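Local coordinates for Pyrsv_gp04 (Pyrobaculum spherical virus, PDB 2VXZ), which is of unknown function but contains a region of the helix-turn-helix clan, consistent with a role in viral transcriptional regulation, at residues A[81-86]-A[133-138]. Sequence-based numbering, arbitrary orientation.
Sequences REVERL and HLLKMI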
loop_
_atom_site.group_PDB
_atom_site.type_symbol
_atom_site.label_atom_id
_atom_site.label_comp_id
_atom_site.label_asym_id
_atom_site.label_seq_id
_atom_site.Cartn_x
_atom_site.Cartn_y
_atom_site.Cartn_z
ATOM N N ARG A 81 6.022 0.192 -11.055
ATOM C CA ARG A 81 7.250 -0.372 -11.617
ATOM C C ARG A 81 7.486 -1.803 -11.151
ATOM O O ARG A 81 7.921 -2.646 -11.940
ATOM C CB ARG A 81 8.465 0.497 -11.282
ATOM C CG ARG A 81 8.475 1.844 -11.992
ATOM C CD ARG A 81 9.823 2.526 -11.885
ATOM N NE ARG A 81 10.214 2.748 -10.495
ATOM C CZ ARG A 81 9.933 3.832 -9.767
ATOM N NH1 ARG A 81 9.249 4.855 -10.272
ATOM N NH2 ARG A 81 10.349 3.885 -8.510
ATOM N N GLU A 82 7.203 -2.075 -9.875
ATOM C CA GLU A 82 7.373 -3.415 -9.330
ATOM C C GLU A 82 6.397 -4.390 -9.960
ATOM O O GLU A 82 6.803 -5.463 -10.360
ATOM C CB GLU A 82 7.232 -3.443 -7.808
ATOM C CG GLU A 82 8.394 -2.807 -7.081
ATOM C CD GLU A 82 9.666 -3.622 -7.177
ATOM O OE1 GLU A 82 9.690 -4.746 -6.655
ATOM O OE2 GLU A 82 10.638 -3.152 -7.794
ATOM N N VAL A 83 5.112 -4.023 -10.055
ATOM C CA VAL A 83 4.136 -4.891 -10.724
ATOM C C VAL A 83 4.578 -5.160 -12.169
ATOM O O VAL A 83 4.581 -6.305 -12.626
ATOM C CB VAL A 83 2.701 -4.310 -10.697
ATOM C CG1 VAL A 83 1.739 -5.175 -11.559
ATOM C CG2 VAL A 83 2.199 -4.195 -9.255
ATOM N N GLU A 84 4.972 -4.117 -12.884
ATOM C CA GLU A 84 5.324 -4.277 -14.292
ATOM C C GLU A 84 6.595 -5.085 -14.467
ATOM O O GLU A 84 6.715 -5.836 -15.440
ATOM C CB GLU A 84 5.433 -2.918 -14.982
ATOM C CG GLU A 84 4.091 -2.200 -15.027
ATOM C CD GLU A 84 4.028 -1.184 -16.107
ATOM O OE1 GLU A 84 4.667 -0.124 -15.947
ATOM O OE2 GLU A 84 3.349 -1.469 -17.126
ATOM N N ARG A 85 7.532 -4.969 -13.523
ATOM C CA ARG A 85 8.736 -5.819 -13.553
ATOM C C ARG A 85 8.372 -7.302 -13.391
ATOM O O ARG A 85 8.887 -8.171 -14.120
ATOM C CB ARG A 85 9.744 -5.409 -12.480
ATOM C CG ARG A 85 11.013 -6.262 -12.498
ATOM C CD ARG A 85 12.030 -5.808 -11.503
ATOM N NE ARG A 85 11.508 -5.877 -10.152
ATOM C CZ ARG A 85 11.435 -6.983 -9.410
ATOM N NH1 ARG A 85 11.864 -8.154 -9.861
ATOM N NH2 ARG A 85 10.936 -6.906 -8.191
ATOM N N LEU A 86 7.503 -7.591 -12.429
ATOM C CA LEU A 86 7.067 -8.965 -12.198
ATOM C C LEU A 86 6.286 -9.517 -13.403
ATOM O O LEU A 86 6.414 -10.697 -13.751
ATOM C CB LEU A 86 6.235 -9.066 -10.921
ATOM C CG LEU A 86 6.934 -8.721 -9.615
ATOM C CD1 LEU A 86 5.913 -8.672 -8.451
ATOM C CD2 LEU A 86 8.086 -9.676 -9.325
ATOM N N HIS A 133 -6.935 -3.050 -6.346
ATOM C CA HIS A 133 -7.001 -1.622 -6.623
ATOM C C HIS A 133 -5.800 -1.173 -7.459
ATOM O O HIS A 133 -5.944 -0.395 -8.411
ATOM C CB HIS A 133 -7.069 -0.838 -5.315
ATOM C CG HIS A 133 -7.313 0.619 -5.519
ATOM N ND1 HIS A 133 -8.565 1.135 -5.779
ATOM C CD2 HIS A 133 -6.460 1.666 -5.533
ATOM C CE1 HIS A 133 -8.469 2.442 -5.925
ATOM N NE2 HIS A 133 -7.202 2.789 -5.790
ATOM N N LEU A 134 -4.624 -1.688 -7.109
ATOM C CA LEU A 134 -3.386 -1.392 -7.829
ATOM C C LEU A 134 -3.480 -1.896 -9.266
ATOM O O LEU A 134 -3.107 -1.191 -10.220
ATOM C CB LEU A 134 -2.193 -2.037 -7.104
ATOM C CG LEU A 134 -0.777 -1.803 -7.659
ATOM C CD1 LEU A 134 -0.457 -0.312 -7.836
ATOM C CD2 LEU A 134 0.283 -2.481 -6.780
ATOM N N LEU A 135 -3.959 -3.123 -9.434
ATOM C CA LEU A 135 -4.061 -3.691 -10.781
ATOM C C LEU A 135 -5.031 -2.880 -11.636
ATOM O O LEU A 135 -4.794 -2.642 -12.823
ATOM C CB LEU A 135 -4.475 -5.164 -10.747
ATOM C CG LEU A 135 -3.427 -6.163 -10.284
ATOM C CD1 LEU A 135 -4.023 -7.545 -10.105
ATOM C CD2 LEU A 135 -2.247 -6.235 -11.246
ATOM N N LYS A 136 -6.120 -2.440 -11.041
ATOM C CA LYS A 136 -7.108 -1.664 -11.786
ATOM C C LYS A 136 -6.536 -0.310 -12.216
ATOM O O LYS A 136 -6.883 0.226 -13.285
ATOM C CB LYS A 136 -8.353 -1.500 -10.919
ATOM C CG LYS A 136 -9.642 -1.344 -11.657
ATOM C CD LYS A 136 -10.793 -1.432 -10.671
ATOM C CE LYS A 136 -11.843 -2.412 -11.139
ATOM N NZ LYS A 136 -13.039 -2.405 -10.244
HETATM N N MSE A 137 -5.662 0.258 -11.387
HETATM C CA MSE A 137 -4.999 1.528 -11.721
HETATM C C MSE A 137 -4.062 1.392 -12.915
HETATM O O MSE A 137 -3.903 2.333 -13.690
HETATM C CB MSE A 137 -4.201 2.060 -10.541
HETATM C CG MSE A 137 -5.064 2.547 -9.428
HETATM SE SE MSE A 137 -3.954 3.106 -7.928
HETATM C CE MSE A 137 -2.500 3.841 -8.899
ATOM N N ILE A 138 -3.448 0.213 -13.054
ATOM C CA ILE A 138 -2.469 -0.040 -14.095
ATOM C C ILE A 138 -3.111 -0.484 -15.421
ATOM O O ILE A 138 -2.708 -0.019 -16.498
ATOM C CB ILE A 138 -1.446 -1.106 -13.654
ATOM C CG1 ILE A 138 -0.713 -0.672 -12.379
ATOM C CG2 ILE A 138 -0.455 -1.378 -14.778
ATOM C CD1 ILE A 138 0.085 -1.779 -11.717
#
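Val-83 of helix 69-89 packs against three aliphatic side chains of helix 125-139: Leu-134, Leu-135 and Ile-138. Its two methyls divide the work. CG2 meets Leu-134 CD2 at 3.6 Å, the closest approach between the segments, the two side chains running alongside one another in opposing directions. CG1 reaches Leu-135 CD2 at a looser 4.1 Å. Ile-138 fills the angle between the branches: its CD1 lies 3.8 Å from Val-83 CB and from CG1. With CG1 of Ile-138 anti to its carbonyl carbon (chi1 -59°) and CD1 extended beyond it (chi2 167°), that terminal methyl is carried up to the valine. The axes of segments 81-86 and 133-138 come within 11.1 Å and are nearly perpendicular, at 82°, so the contact is confined to a few residues, burying about 180 Å² in all, and entirely apolar at its centre.

Packing thins towards Glu-84, which is partly exposed. The nearest approach here is from its OE2 to Ile-138 CG2, a slack 4.5 Å, while the carboxylate itself is engaged by a salt bridge to Arg-156. On a part of helix 69-89 that does not face Leu-134 or Ile-138, Arg-85 NH2 makes a hydrogen-bonded salt bridge to Glu-82 OE1 (2.9 Å), the acceptor lying in the guanidinium plane but met from above the carboxylate plane, and also pairs with Asp-107.

Within the family's transcriptional regulator region, the apolar cluster continues through Leu-100 of helix 97-106, touched by both Val-83 and Leu-135. Leu-134 extends it to Phe-114 of helix 108-115 and Phe-59 of strand 55-59.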